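Local structure of flagellar regulatory protein C (Vibrio cholerae, 4QHS) at residues A[40-45]-A[177-182]; A[114-119]-A[154-159]; A[26-31]-A[183-188]; A[33-38]-A[59-64]. The protein probably uses ATP hydrolysis by its heptameric AAA+ domain to activate sigma-54-dependent transcription of flagellar genes. All blocks are in the same frame, centred on the assembly; numbering follows the deposited sequence.

Interaction 1 (A[40-45]-A[177-182]); sequences NVMILG and RLNVFP
With CG anti to the backbone N (chi1 179°) and further bends at chi2 and chi3, Met42 curls its thioether over Leu178, so that Met42 CE stands 3.6 Å from Leu178 CB. Its root meets backbone, Met42 CB lying 3.3 Å from Leu178 O. The carboxamide of Asn179 runs obliquely across the methionine, with Asn179 OD1 3.6 Å from Met42 CG, while its ND2 is weakly bonded to Tyr175 O. Asn40 sends its CG beside its own backbone N, and Asn40 ND2 donates to Arg177 O over 3.2 Å. That bond is nearly straight (172°) and the acceptor lies in the amide plane of Asn40, yet the donor stands 48° above the carbonyl plane of Arg177. Further along, Pro182 CA offers a CH...O contact of 3.3 Å to Met42 O, and Leu44 CD1 lies side by side with Pro182 CB at 4.1 Å. Val180 O is hydrogen-bonded by Arg243 of a neighbouring subunit. Besides the apolar pairs Met42-Leu178 and Leu44-Pro182, methionine and proline carbons thus meet backbone and amide oxygens, and one carboxamide hydrogen bond ties helix 172-178 to the residue just before strand 41-44.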
loop_
_atom_site.group_PDB
_atom_site.type_symbol
_atom_site.label_atom_id
_atom_site.label_comp_id
_atom_site.label_asym_id
_atom_site.label_seq_id
_atom_site.Cartn_x
_atom_site.Cartn_y
_atom_site.Cartn_z
ATOM N N ASN A 40 0.871 -44.018 -7.628
ATOM C CA ASN A 40 1.096 -42.731 -8.216
ATOM C C ASN A 40 2.395 -42.740 -8.944
ATOM O O ASN A 40 3.342 -43.308 -8.488
ATOM C CB ASN A 40 1.166 -41.654 -7.172
ATOM C CG ASN A 40 -0.089 -41.482 -6.430
ATOM O OD1 ASN A 40 -1.166 -41.630 -6.946
ATOM N ND2 ASN A 40 0.043 -41.134 -5.207
ATOM N N VAL A 41 2.424 -42.105 -10.091
ATOM C CA VAL A 41 3.622 -42.072 -10.925
ATOM C C VAL A 41 4.039 -40.641 -11.243
ATOM O O VAL A 41 3.244 -39.854 -11.781
ATOM C CB VAL A 41 3.420 -42.805 -12.259
ATOM C CG1 VAL A 41 4.692 -42.701 -13.076
ATOM C CG2 VAL A 41 3.006 -44.252 -12.032
ATOM N N MET A 42 5.274 -40.311 -10.902
ATOM C CA MET A 42 5.846 -39.006 -11.216
ATOM C C MET A 42 6.777 -39.115 -12.427
ATOM O O MET A 42 7.740 -39.871 -12.397
ATOM C CB MET A 42 6.617 -38.454 -10.017
ATOM C CG MET A 42 7.264 -37.100 -10.283
ATOM S SD MET A 42 6.077 -35.760 -10.498
ATOM C CE MET A 42 5.232 -35.892 -8.922
ATOM N N ILE A 43 6.486 -38.372 -13.488
ATOM C CA ILE A 43 7.361 -38.369 -14.655
ATOM C C ILE A 43 8.188 -37.088 -14.724
ATOM O O ILE A 43 7.656 -35.977 -14.973
ATOM C CB ILE A 43 6.573 -38.519 -15.967
ATOM C CG1 ILE A 43 5.522 -39.629 -15.847
ATOM C CG2 ILE A 43 7.536 -38.780 -17.124
ATOM C CD1 ILE A 43 4.594 -39.695 -17.034
ATOM N N LEU A 44 9.486 -37.260 -14.482
ATOM C CA LEU A 44 10.460 -36.172 -14.466
ATOM C C LEU A 44 11.100 -36.012 -15.845
ATOM O O LEU A 44 10.950 -36.876 -16.715
ATOM C CB LEU A 44 11.523 -36.437 -13.393
ATOM C CG LEU A 44 10.913 -36.711 -12.012
ATOM C CD1 LEU A 44 11.950 -37.163 -10.988
ATOM C CD2 LEU A 44 10.174 -35.480 -11.517
ATOM N N GLY A 45 11.813 -34.912 -16.046
ATOM C CA GLY A 45 12.461 -34.662 -17.324
ATOM C C GLY A 45 12.062 -33.309 -17.867
ATOM O O GLY A 45 11.146 -32.666 -17.349
ATOM N N ARG A 177 4.326 -38.792 -1.189
ATOM C CA ARG A 177 3.201 -39.469 -1.779
ATOM C C ARG A 177 3.233 -39.530 -3.289
ATOM O O ARG A 177 2.846 -40.489 -3.872
ATOM C CB ARG A 177 1.910 -38.870 -1.297
ATOM C CG ARG A 177 1.373 -39.562 -0.128
ATOM C CD ARG A 177 0.093 -38.993 0.265
ATOM N NE ARG A 177 -0.503 -39.751 1.340
ATOM C CZ ARG A 177 -1.377 -40.729 1.172
ATOM N NH1 ARG A 177 -1.768 -41.089 -0.028
ATOM N NH2 ARG A 177 -1.858 -41.344 2.220
ATOM N N LEU A 178 3.711 -38.497 -3.918
ATOM C CA LEU A 178 3.740 -38.475 -5.379
ATOM C C LEU A 178 4.997 -39.116 -5.985
ATOM O O LEU A 178 5.063 -39.313 -7.201
ATOM C CB LEU A 178 3.626 -37.038 -5.884
ATOM C CG LEU A 178 2.259 -36.364 -5.740
ATOM C CD1 LEU A 178 2.376 -34.892 -6.087
ATOM C CD2 LEU A 178 1.255 -37.033 -6.644
ATOM N N ASN A 179 5.989 -39.408 -5.169
ATOM C CA ASN A 179 7.238 -39.949 -5.654
ATOM C C ASN A 179 7.593 -41.352 -5.166
ATOM O O ASN A 179 8.722 -41.637 -4.893
ATOM C CB ASN A 179 8.381 -38.995 -5.347
ATOM C CG ASN A 179 8.544 -37.933 -6.389
ATOM O OD1 ASN A 179 9.191 -38.123 -7.388
ATOM N ND2 ASN A 179 7.942 -36.806 -6.158
ATOM N N VAL A 180 6.612 -42.219 -5.071
ATOM C CA VAL A 180 6.888 -43.621 -4.837
ATOM C C VAL A 180 7.734 -44.178 -5.975
ATOM O O VAL A 180 8.641 -44.987 -5.752
ATOM C CB VAL A 180 5.598 -44.444 -4.715
ATOM C CG1 VAL A 180 5.929 -45.905 -4.597
ATOM C CG2 VAL A 180 4.832 -44.004 -3.494
ATOM N N PHE A 181 7.420 -43.751 -7.183
ATOM C CA PHE A 181 7.943 -44.350 -8.384
ATOM C C PHE A 181 8.248 -43.366 -9.496
ATOM O O PHE A 181 7.545 -43.263 -10.457
ATOM C CB PHE A 181 6.974 -45.413 -8.874
ATOM C CG PHE A 181 7.600 -46.456 -9.719
ATOM C CD1 PHE A 181 8.264 -47.494 -9.155
ATOM C CD2 PHE A 181 7.505 -46.408 -11.080
ATOM C CE1 PHE A 181 8.828 -48.432 -9.914
ATOM C CE2 PHE A 181 8.074 -47.358 -11.842
ATOM C CZ PHE A 181 8.730 -48.376 -11.258
ATOM N N PRO A 182 9.328 -42.642 -9.358
ATOM C CA PRO A 182 9.678 -41.644 -10.343
ATOM C C PRO A 182 10.353 -42.225 -11.551
ATOM O O PRO A 182 11.137 -43.127 -11.446
ATOM C CB PRO A 182 10.633 -40.757 -9.586
ATOM C CG PRO A 182 11.034 -41.501 -8.491
ATOM C CD PRO A 182 9.948 -42.332 -8.085
HETATM O O HOH W 1 -1.371 -41.588 -2.442
#

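Interaction 2 (A[114-119]-A[154-159]); sequences LLDEIS and LATSNR
Thr156 spreads its two branches along the neighbouring strand, CG2 lying 3.9 Å from Leu114 CD1 and OG1 meeting both Asp116 and Glu117. Its OG1 sits between its own backbone N and carbonyl carbon (chi1 76°), which lets one hydroxyl serve two partners: Thr156 OG1 donates to Asp116 OD1, at a 2.5 Å separation whose shortness is doubtful at this resolution, and accepts from Glu117 N at 2.8 Å. The backbone repeats the grip, for Ile118 N reaches Thr156 O at 2.9 Å. Before this point the strands pair in parallel, with Leu115 N to Leu154 O at 2.7 Å and Thr156 N to Leu115 O at 3.1 Å. Beyond it the Glu117 and Asn158 side chains cross at about a right angle, with carboxylate and amide planes 57° apart and Glu117 OE2 3.4 Å from Asn158 CG. Asn158 ND2 is hydrogen-bonded to Ser47 OG, which also makes a weak bond with Glu117 OE1. The hydrophobic strand ending in Asp116-Glu117 fits a Walker B motif and Asn158 is probably the sensor 1 residue, side by side at the carboxyl edge of an AAA+ sheet, next to the P-loop.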
loop_
_atom_site.group_PDB
_atom_site.type_symbol
_atom_site.label_atom_id
_atom_site.label_comp_id
_atom_site.label_asym_id
_atom_site.label_seq_id
_atom_site.Cartn_x
_atom_site.Cartn_y
_atom_site.Cartn_z
ATOM N N LEU A 114 -3.961 -37.133 -15.180
ATOM C CA LEU A 114 -2.619 -36.673 -15.357
ATOM C C LEU A 114 -2.497 -35.238 -14.922
ATOM O O LEU A 114 -3.131 -34.382 -15.450
ATOM C CB LEU A 114 -2.197 -36.797 -16.803
ATOM C CG LEU A 114 -0.968 -36.009 -17.213
ATOM C CD1 LEU A 114 0.212 -36.398 -16.414
ATOM C CD2 LEU A 114 -0.702 -36.252 -18.623
ATOM N N LEU A 115 -1.666 -34.993 -13.935
ATOM C CA LEU A 115 -1.434 -33.654 -13.485
ATOM C C LEU A 115 -0.105 -33.174 -13.995
ATOM O O LEU A 115 0.898 -33.390 -13.387
ATOM C CB LEU A 115 -1.470 -33.591 -11.982
ATOM C CG LEU A 115 -2.689 -34.186 -11.338
ATOM C CD1 LEU A 115 -2.388 -34.354 -9.933
ATOM C CD2 LEU A 115 -3.847 -33.298 -11.503
ATOM N N ASP A 116 -0.133 -32.525 -15.139
ATOM C CA ASP A 116 1.037 -32.104 -15.844
ATOM C C ASP A 116 1.595 -30.867 -15.209
ATOM O O ASP A 116 0.879 -29.972 -14.889
ATOM C CB ASP A 116 0.660 -31.806 -17.270
ATOM C CG ASP A 116 1.569 -32.419 -18.252
ATOM O OD1 ASP A 116 2.738 -32.624 -17.961
ATOM O OD2 ASP A 116 1.115 -32.672 -19.358
ATOM N N GLU A 117 2.892 -30.849 -15.011
ATOM C CA GLU A 117 3.573 -29.706 -14.451
ATOM C C GLU A 117 3.042 -29.305 -13.077
ATOM O O GLU A 117 2.584 -28.219 -12.876
ATOM C CB GLU A 117 3.515 -28.550 -15.432
ATOM C CG GLU A 117 4.333 -28.752 -16.670
ATOM C CD GLU A 117 5.757 -29.090 -16.346
ATOM O OE1 GLU A 117 6.293 -30.054 -16.902
ATOM O OE2 GLU A 117 6.342 -28.401 -15.504
ATOM N N ILE A 118 3.135 -30.211 -12.134
ATOM C CA ILE A 118 2.526 -30.056 -10.859
ATOM C C ILE A 118 3.300 -29.144 -9.950
ATOM O O ILE A 118 2.784 -28.672 -8.987
ATOM C CB ILE A 118 2.382 -31.393 -10.188
ATOM C CG1 ILE A 118 1.294 -31.357 -9.132
ATOM C CG2 ILE A 118 3.641 -31.779 -9.566
ATOM C CD1 ILE A 118 0.810 -32.675 -8.763
ATOM N N SER A 119 4.543 -28.889 -10.254
ATOM C CA SER A 119 5.311 -28.032 -9.398
ATOM C C SER A 119 4.786 -26.617 -9.383
ATOM O O SER A 119 5.308 -25.799 -8.710
ATOM C CB SER A 119 6.771 -28.050 -9.802
ATOM O OG SER A 119 6.956 -27.437 -11.036
ATOM N N LEU A 154 -1.328 -39.738 -12.176
ATOM C CA LEU A 154 -0.051 -39.544 -12.824
ATOM C C LEU A 154 0.277 -38.065 -12.707
ATOM O O LEU A 154 -0.626 -37.229 -12.782
ATOM C CB LEU A 154 -0.084 -39.982 -14.297
ATOM C CG LEU A 154 -0.631 -41.360 -14.678
ATOM C CD1 LEU A 154 -0.555 -41.526 -16.174
ATOM C CD2 LEU A 154 0.110 -42.477 -13.997
ATOM N N ALA A 155 1.554 -37.753 -12.511
ATOM C CA ALA A 155 2.021 -36.367 -12.487
ATOM C C ALA A 155 3.312 -36.200 -13.273
ATOM O O ALA A 155 4.037 -37.169 -13.495
ATOM C CB ALA A 155 2.232 -35.901 -11.068
ATOM N N THR A 156 3.596 -34.961 -13.676
ATOM C CA THR A 156 4.888 -34.597 -14.244
ATOM C C THR A 156 5.431 -33.316 -13.638
ATOM O O THR A 156 4.681 -32.454 -13.179
ATOM C CB THR A 156 4.830 -34.379 -15.769
ATOM O OG1 THR A 156 4.215 -33.116 -16.038
ATOM C CG2 THR A 156 4.037 -35.496 -16.456
ATOM N N SER A 157 6.732 -33.188 -13.714
ATOM C CA SER A 157 7.435 -32.048 -13.236
ATOM C C SER A 157 8.686 -31.873 -14.038
ATOM O O SER A 157 9.397 -32.803 -14.270
ATOM C CB SER A 157 7.798 -32.245 -11.794
ATOM O OG SER A 157 8.216 -31.044 -11.259
ATOM N N ASN A 158 8.952 -30.672 -14.481
ATOM C CA ASN A 158 10.180 -30.444 -15.175
ATOM C C ASN A 158 11.262 -29.929 -14.251
ATOM O O ASN A 158 12.278 -29.472 -14.678
ATOM C CB ASN A 158 9.970 -29.570 -16.388
ATOM C CG ASN A 158 9.738 -28.142 -16.048
ATOM O OD1 ASN A 158 9.845 -27.733 -14.933
ATOM N ND2 ASN A 158 9.422 -27.382 -17.027
ATOM N N ARG A 159 11.045 -30.048 -12.964
ATOM C CA ARG A 159 12.028 -29.613 -12.022
ATOM C C ARG A 159 12.275 -30.620 -10.930
ATOM O O ARG A 159 11.474 -31.496 -10.716
ATOM C CB ARG A 159 11.643 -28.268 -11.440
ATOM C CG ARG A 159 10.387 -28.283 -10.675
ATOM C CD ARG A 159 9.909 -26.910 -10.374
ATOM N NE ARG A 159 10.997 -26.040 -10.031
ATOM C CZ ARG A 159 10.918 -24.727 -10.006
ATOM N NH1 ARG A 159 9.777 -24.128 -10.310
ATOM N NH2 ARG A 159 11.989 -24.027 -9.697
#

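Interaction 3 (A[26-31]-A[183-188])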
loop_
_atom_site.group_PDB
_atom_site.type_symbol
_atom_site.label_atom_id
_atom_site.label_comp_id
_atom_site.label_asym_id
_atom_site.label_seq_id
_atom_site.Cartn_x
_atom_site.Cartn_y
_atom_site.Cartn_z
ATOM N N LYS A 26 14.336 -49.155 -21.396
ATOM C CA LYS A 26 14.412 -49.452 -19.991
ATOM C C LYS A 26 13.344 -48.705 -19.213
ATOM O O LYS A 26 12.744 -49.237 -18.323
ATOM C CB LYS A 26 15.770 -49.036 -19.484
ATOM C CG LYS A 26 16.699 -50.153 -19.170
ATOM C CD LYS A 26 17.576 -50.502 -20.337
ATOM C CE LYS A 26 19.003 -50.648 -19.913
ATOM N NZ LYS A 26 19.129 -50.459 -18.462
ATOM N N LEU A 27 13.106 -47.471 -19.584
ATOM C CA LEU A 27 12.082 -46.688 -18.970
ATOM C C LEU A 27 10.755 -47.335 -19.165
ATOM O O LEU A 27 10.013 -47.484 -18.234
ATOM C CB LEU A 27 12.021 -45.334 -19.629
ATOM C CG LEU A 27 12.486 -44.112 -18.899
ATOM C CD1 LEU A 27 12.093 -44.182 -17.482
ATOM C CD2 LEU A 27 13.942 -44.040 -19.020
ATOM N N LEU A 28 10.450 -47.695 -20.397
ATOM C CA LEU A 28 9.162 -48.303 -20.716
ATOM C C LEU A 28 8.927 -49.613 -19.960
ATOM O O LEU A 28 7.802 -49.890 -19.551
ATOM C CB LEU A 28 9.024 -48.548 -22.222
ATOM C CG LEU A 28 8.448 -47.398 -23.060
ATOM C CD1 LEU A 28 7.507 -46.519 -22.237
ATOM C CD2 LEU A 28 9.545 -46.559 -23.682
ATOM N N ALA A 29 9.975 -50.412 -19.772
ATOM C CA ALA A 29 9.866 -51.621 -18.950
ATOM C C ALA A 29 9.557 -51.283 -17.489
ATOM O O ALA A 29 8.835 -52.020 -16.820
ATOM C CB ALA A 29 11.125 -52.430 -19.035
ATOM N N LEU A 30 10.103 -50.179 -16.986
ATOM C CA LEU A 30 9.749 -49.740 -15.628
ATOM C C LEU A 30 8.283 -49.309 -15.621
ATOM O O LEU A 30 7.495 -49.667 -14.733
ATOM C CB LEU A 30 10.646 -48.597 -15.152
ATOM C CG LEU A 30 11.840 -48.891 -14.232
ATOM C CD1 LEU A 30 11.955 -50.344 -13.930
ATOM C CD2 LEU A 30 13.140 -48.386 -14.818
ATOM N N ALA A 31 7.926 -48.544 -16.639
ATOM C CA ALA A 31 6.562 -48.088 -16.787
ATOM C C ALA A 31 5.590 -49.279 -16.781
ATOM O O ALA A 31 4.609 -49.275 -16.031
ATOM C CB ALA A 31 6.425 -47.269 -18.054
ATOM N N LEU A 183 10.021 -41.694 -12.700
ATOM C CA LEU A 183 10.632 -42.069 -13.935
ATOM C C LEU A 183 11.176 -40.836 -14.599
ATOM O O LEU A 183 10.458 -39.929 -14.923
ATOM C CB LEU A 183 9.624 -42.753 -14.830
ATOM C CG LEU A 183 9.011 -44.017 -14.251
ATOM C CD1 LEU A 183 8.022 -44.563 -15.154
ATOM C CD2 LEU A 183 10.082 -44.999 -14.062
ATOM N N THR A 184 12.470 -40.815 -14.800
ATOM C CA THR A 184 13.097 -39.673 -15.377
ATOM C C THR A 184 13.331 -39.859 -16.867
ATOM O O THR A 184 14.163 -40.608 -17.294
ATOM C CB THR A 184 14.381 -39.327 -14.651
ATOM O OG1 THR A 184 14.097 -39.040 -13.290
ATOM C CG2 THR A 184 14.999 -38.131 -15.269
ATOM N N TRP A 185 12.562 -39.132 -17.644
ATOM C CA TRP A 185 12.580 -39.191 -19.076
ATOM C C TRP A 185 13.611 -38.223 -19.629
ATOM O O TRP A 185 13.337 -37.059 -19.778
ATOM C CB TRP A 185 11.204 -38.793 -19.547
ATOM C CG TRP A 185 10.920 -39.153 -20.871
ATOM C CD1 TRP A 185 10.843 -38.328 -21.920
ATOM C CD2 TRP A 185 10.661 -40.451 -21.358
ATOM N NE1 TRP A 185 10.555 -39.023 -23.047
ATOM C CE2 TRP A 185 10.449 -40.342 -22.727
ATOM C CE3 TRP A 185 10.607 -41.705 -20.772
ATOM C CZ2 TRP A 185 10.167 -41.429 -23.516
ATOM C CZ3 TRP A 185 10.335 -42.774 -21.554
ATOM C CH2 TRP A 185 10.113 -42.637 -22.906
ATOM N N PRO A 186 14.801 -38.706 -19.936
ATOM C CA PRO A 186 15.935 -37.856 -20.278
ATOM C C PRO A 186 15.761 -36.948 -21.490
ATOM O O PRO A 186 14.888 -37.103 -22.300
ATOM C CB PRO A 186 17.013 -38.873 -20.572
ATOM C CG PRO A 186 16.281 -39.999 -21.158
ATOM C CD PRO A 186 14.878 -39.979 -20.656
ATOM N N ALA A 187 16.634 -35.972 -21.584
ATOM C CA ALA A 187 16.581 -35.034 -22.667
ATOM C C ALA A 187 17.049 -35.702 -23.936
ATOM O O ALA A 187 17.777 -36.658 -23.882
ATOM C CB ALA A 187 17.418 -33.863 -22.358
ATOM N N LEU A 188 16.608 -35.191 -25.068
ATOM C CA LEU A 188 16.891 -35.777 -26.358
ATOM C C LEU A 188 18.354 -36.077 -26.627
ATOM O O LEU A 188 18.678 -37.084 -27.187
ATOM C CB LEU A 188 16.361 -34.871 -27.442
ATOM C CG LEU A 188 15.690 -35.542 -28.612
ATOM C CD1 LEU A 188 15.131 -36.804 -28.121
ATOM C CD2 LEU A 188 14.620 -34.672 -29.178
#
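Leu27 lies between Leu183 and Trp185. Its stem meets the benzene part of the indole obliquely, with Leu27 CG 3.6 Å from Trp185 CE3 and Leu27 CB 3.6 Å from Trp185 CZ3. One methyl, Leu27 CD1, slides past Leu183 in the opposite direction, 3.9 Å from Leu183 CB; the other, Leu27 CD2, approaches Thr184 O at 3.8 Å. Leu28 takes the ring at its edge, Leu28 CD2 being 4.0 Å from Trp185 CH2. One turn on, Leu183 CD2 touches Leu30 CB at 3.8 Å, while its CD1 reaches Ala31. No hydrogen bond crosses between the two segments, so hydrophobic burial carries the contact.

The indole is set by CG lying anti to the tryptophan's backbone N (chi1 -163°), and Pro186 CD rests 3.9 Å above one face of the Trp185 ring, offset toward its rim. Farther out, Met54 of helix 51-61 packs against Ala31, Leu183 and Trp185, and Trp185 NE1 makes a weak bond to Ser49 O in the P-loop. Helix 23-35 is thus laid against strand 182-184, outermost in this chain's sheet, and the loop that follows it, an alpha/beta arrangement belonging to the AAA+ core.

Interaction 4 (A[33-38]-A[59-64]); sequences KVAKTD and HNASPR
The closing turns of two helices meet here, helix 23-35 and the helix 51-61 that follows the P-loop, with Ala35 set against Ala61 and Ser62. Their small side chains permit a close approach: Ala35 CB lies 3.7 Å from Ala61 CB. Pro63 continues the contact, its CD facing the carbonyl oxygens of Ala35 and Lys36.

Beyond the helices, a salt bridge joins the two segments, Arg64 NH1 to Asp38 OD1 at 3.2 Å. As a hydrogen bond it is weak, bent to 133° at the hydrogen, and the carboxylate and guanidinium planes stand 60° apart. Arg64 NE is hydrogen-bonded to Gly111 O; Arg64 thus has a firmer partner in Gly111, just before strand 112-116, and a weaker one in Asp38.

Each partner also braces its own turn. Ser62 OG, held between its backbone N and carbonyl carbon (chi1 83°), donates to His59 O at 2.8 Å, and Ser62 N reaches the same His59 O at 3.1 Å from the same face. The hydroxyl Ser62 OG in turn accepts from Arg64 N at 3.2 Å. In segment 33-38, Thr37 OG1 donates to Val34 O at 2.9 Å, in the carbonyl plane and on a lone pair. Arg152 at the start of strand 152-157 packs on Ser62 and Arg64 and bonds Val34 O. The Ser62-to-Arg64 bond defines an ST turn just after the helix that follows the P-loop, in the AAA+ alpha/beta core, on the way to strand 69-73.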
loop_
_atom_site.group_PDB
_atom_site.type_symbol
_atom_site.label_atom_id
_atom_site.label_comp_id
_atom_site.label_asym_id
_atom_site.label_seq_id
_atom_site.Cartn_x
_atom_site.Cartn_y
_atom_site.Cartn_z
ATOM N N LYS A 33 5.830 -52.052 -15.414
ATOM C CA LYS A 33 5.700 -52.483 -14.050
ATOM C C LYS A 33 4.735 -51.643 -13.237
ATOM O O LYS A 33 3.838 -52.198 -12.669
ATOM C CB LYS A 33 7.048 -52.567 -13.360
ATOM C CG LYS A 33 7.632 -53.933 -13.332
ATOM C CD LYS A 33 9.067 -53.921 -12.924
ATOM C CE LYS A 33 9.611 -55.301 -12.731
ATOM N NZ LYS A 33 11.013 -55.251 -12.353
ATOM N N VAL A 34 4.910 -50.330 -13.163
ATOM C CA VAL A 34 3.970 -49.509 -12.375
ATOM C C VAL A 34 2.568 -49.611 -12.892
ATOM O O VAL A 34 1.612 -49.624 -12.110
ATOM C CB VAL A 34 4.233 -47.975 -12.372
ATOM C CG1 VAL A 34 4.482 -47.465 -10.957
ATOM C CG2 VAL A 34 5.256 -47.556 -13.387
ATOM N N ALA A 35 2.463 -49.628 -14.218
ATOM C CA ALA A 35 1.170 -49.534 -14.882
ATOM C C ALA A 35 0.236 -50.603 -14.345
ATOM O O ALA A 35 -0.923 -50.334 -14.087
ATOM C CB ALA A 35 1.325 -49.647 -16.392
ATOM N N LYS A 36 0.767 -51.780 -14.123
ATOM C CA LYS A 36 -0.018 -52.859 -13.614
ATOM C C LYS A 36 -0.552 -52.603 -12.222
ATOM O O LYS A 36 -1.463 -53.262 -11.797
ATOM C CB LYS A 36 0.775 -54.150 -13.678
ATOM C CG LYS A 36 0.836 -54.720 -15.062
ATOM C CD LYS A 36 2.249 -54.961 -15.519
ATOM C CE LYS A 36 2.475 -56.404 -15.956
ATOM N NZ LYS A 36 3.132 -57.227 -14.907
ATOM N N THR A 37 0.002 -51.630 -11.526
ATOM C CA THR A 37 -0.483 -51.272 -10.205
ATOM C C THR A 37 -1.293 -49.987 -10.173
ATOM O O THR A 37 -1.567 -49.413 -11.182
ATOM C CB THR A 37 0.658 -51.156 -9.213
ATOM O OG1 THR A 37 1.237 -49.866 -9.291
ATOM C CG2 THR A 37 1.701 -52.167 -9.512
ATOM N N ASP A 38 -1.668 -49.556 -8.984
ATOM C CA ASP A 38 -2.455 -48.363 -8.803
ATOM C C ASP A 38 -1.639 -47.211 -8.259
ATOM O O ASP A 38 -2.169 -46.187 -7.926
ATOM C CB ASP A 38 -3.605 -48.632 -7.845
ATOM C CG ASP A 38 -4.924 -48.832 -8.549
ATOM O OD1 ASP A 38 -5.025 -48.602 -9.755
ATOM O OD2 ASP A 38 -5.880 -49.228 -7.889
ATOM N N HIS A 59 -1.550 -45.606 -18.806
ATOM C CA HIS A 59 -2.998 -45.807 -18.720
ATOM C C HIS A 59 -3.429 -47.050 -19.475
ATOM O O HIS A 59 -4.138 -47.894 -18.940
ATOM C CB HIS A 59 -3.738 -44.591 -19.273
ATOM C CG HIS A 59 -5.224 -44.704 -19.201
ATOM N ND1 HIS A 59 -5.927 -44.494 -18.033
ATOM C CD2 HIS A 59 -6.145 -45.001 -20.151
ATOM C CE1 HIS A 59 -7.218 -44.653 -18.268
ATOM N NE2 HIS A 59 -7.378 -44.954 -19.545
ATOM N N ASN A 60 -2.972 -47.161 -20.717
ATOM C CA ASN A 60 -3.377 -48.253 -21.585
ATOM C C ASN A 60 -2.790 -49.586 -21.163
ATOM O O ASN A 60 -3.323 -50.633 -21.526
ATOM C CB ASN A 60 -2.998 -47.952 -23.041
ATOM C CG ASN A 60 -3.674 -46.695 -23.571
ATOM O OD1 ASN A 60 -4.835 -46.420 -23.258
ATOM N ND2 ASN A 60 -2.948 -45.923 -24.369
ATOM N N ALA A 61 -1.707 -49.562 -20.390
ATOM C CA ALA A 61 -1.091 -50.816 -19.960
ATOM C C ALA A 61 -1.676 -51.268 -18.627
ATOM O O ALA A 61 -1.419 -52.371 -18.160
ATOM C CB ALA A 61 0.412 -50.666 -19.857
ATOM N N SER A 62 -2.465 -50.397 -18.016
ATOM C CA SER A 62 -2.998 -50.643 -16.691
ATOM C C SER A 62 -4.403 -51.223 -16.811
ATOM O O SER A 62 -5.042 -51.082 -17.845
ATOM C CB SER A 62 -3.017 -49.336 -15.880
ATOM O OG SER A 62 -4.172 -48.591 -16.178
ATOM N N PRO A 63 -4.903 -51.865 -15.750
ATOM C CA PRO A 63 -6.273 -52.390 -15.784
ATOM C C PRO A 63 -7.360 -51.309 -15.954
ATOM O O PRO A 63 -8.522 -51.637 -16.186
ATOM C CB PRO A 63 -6.408 -53.073 -14.419
ATOM C CG PRO A 63 -5.411 -52.367 -13.548
ATOM C CD PRO A 63 -4.254 -52.116 -14.450
ATOM N N ARG A 64 -6.987 -50.041 -15.856
ATOM C CA ARG A 64 -7.957 -48.953 -15.976
ATOM C C ARG A 64 -8.073 -48.444 -17.407
ATOM O O ARG A 64 -8.708 -47.423 -17.652
ATOM C CB ARG A 64 -7.564 -47.795 -15.041
ATOM C CG ARG A 64 -7.138 -48.276 -13.672
ATOM C CD ARG A 64 -6.626 -47.156 -12.817
ATOM N NE ARG A 64 -7.722 -46.362 -12.318
ATOM C CZ ARG A 64 -8.350 -46.596 -11.175
ATOM N NH1 ARG A 64 -7.982 -47.604 -10.399
ATOM N NH2 ARG A 64 -9.348 -45.818 -10.819
#

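Three of the contacts reach the central parallel sheet, ordered 69-73, 112-116, 152-157, 41-44, 182-184. Interaction 2 joins its second and third strands; interaction 1, with its centre 9 Å away, is the next step across, the two being probably hydrogen-bonded, Ile43 N to Ala155 O 2.7 Å. Interaction 3 sits on the outermost strand 182-184, its centre 12 Å from that of interaction 1. It shares helix 23-35 with interaction 4, whose centre is 16 Å from its own. Along the chain, interaction 3 encloses interactions 1, 2 and 4, while 1 and 4 interlock and 4 closes before 2 opens. Sequence-distant segments thereby assemble one AAA+ core, with probable Walker B and sensor 1 elements near its middle.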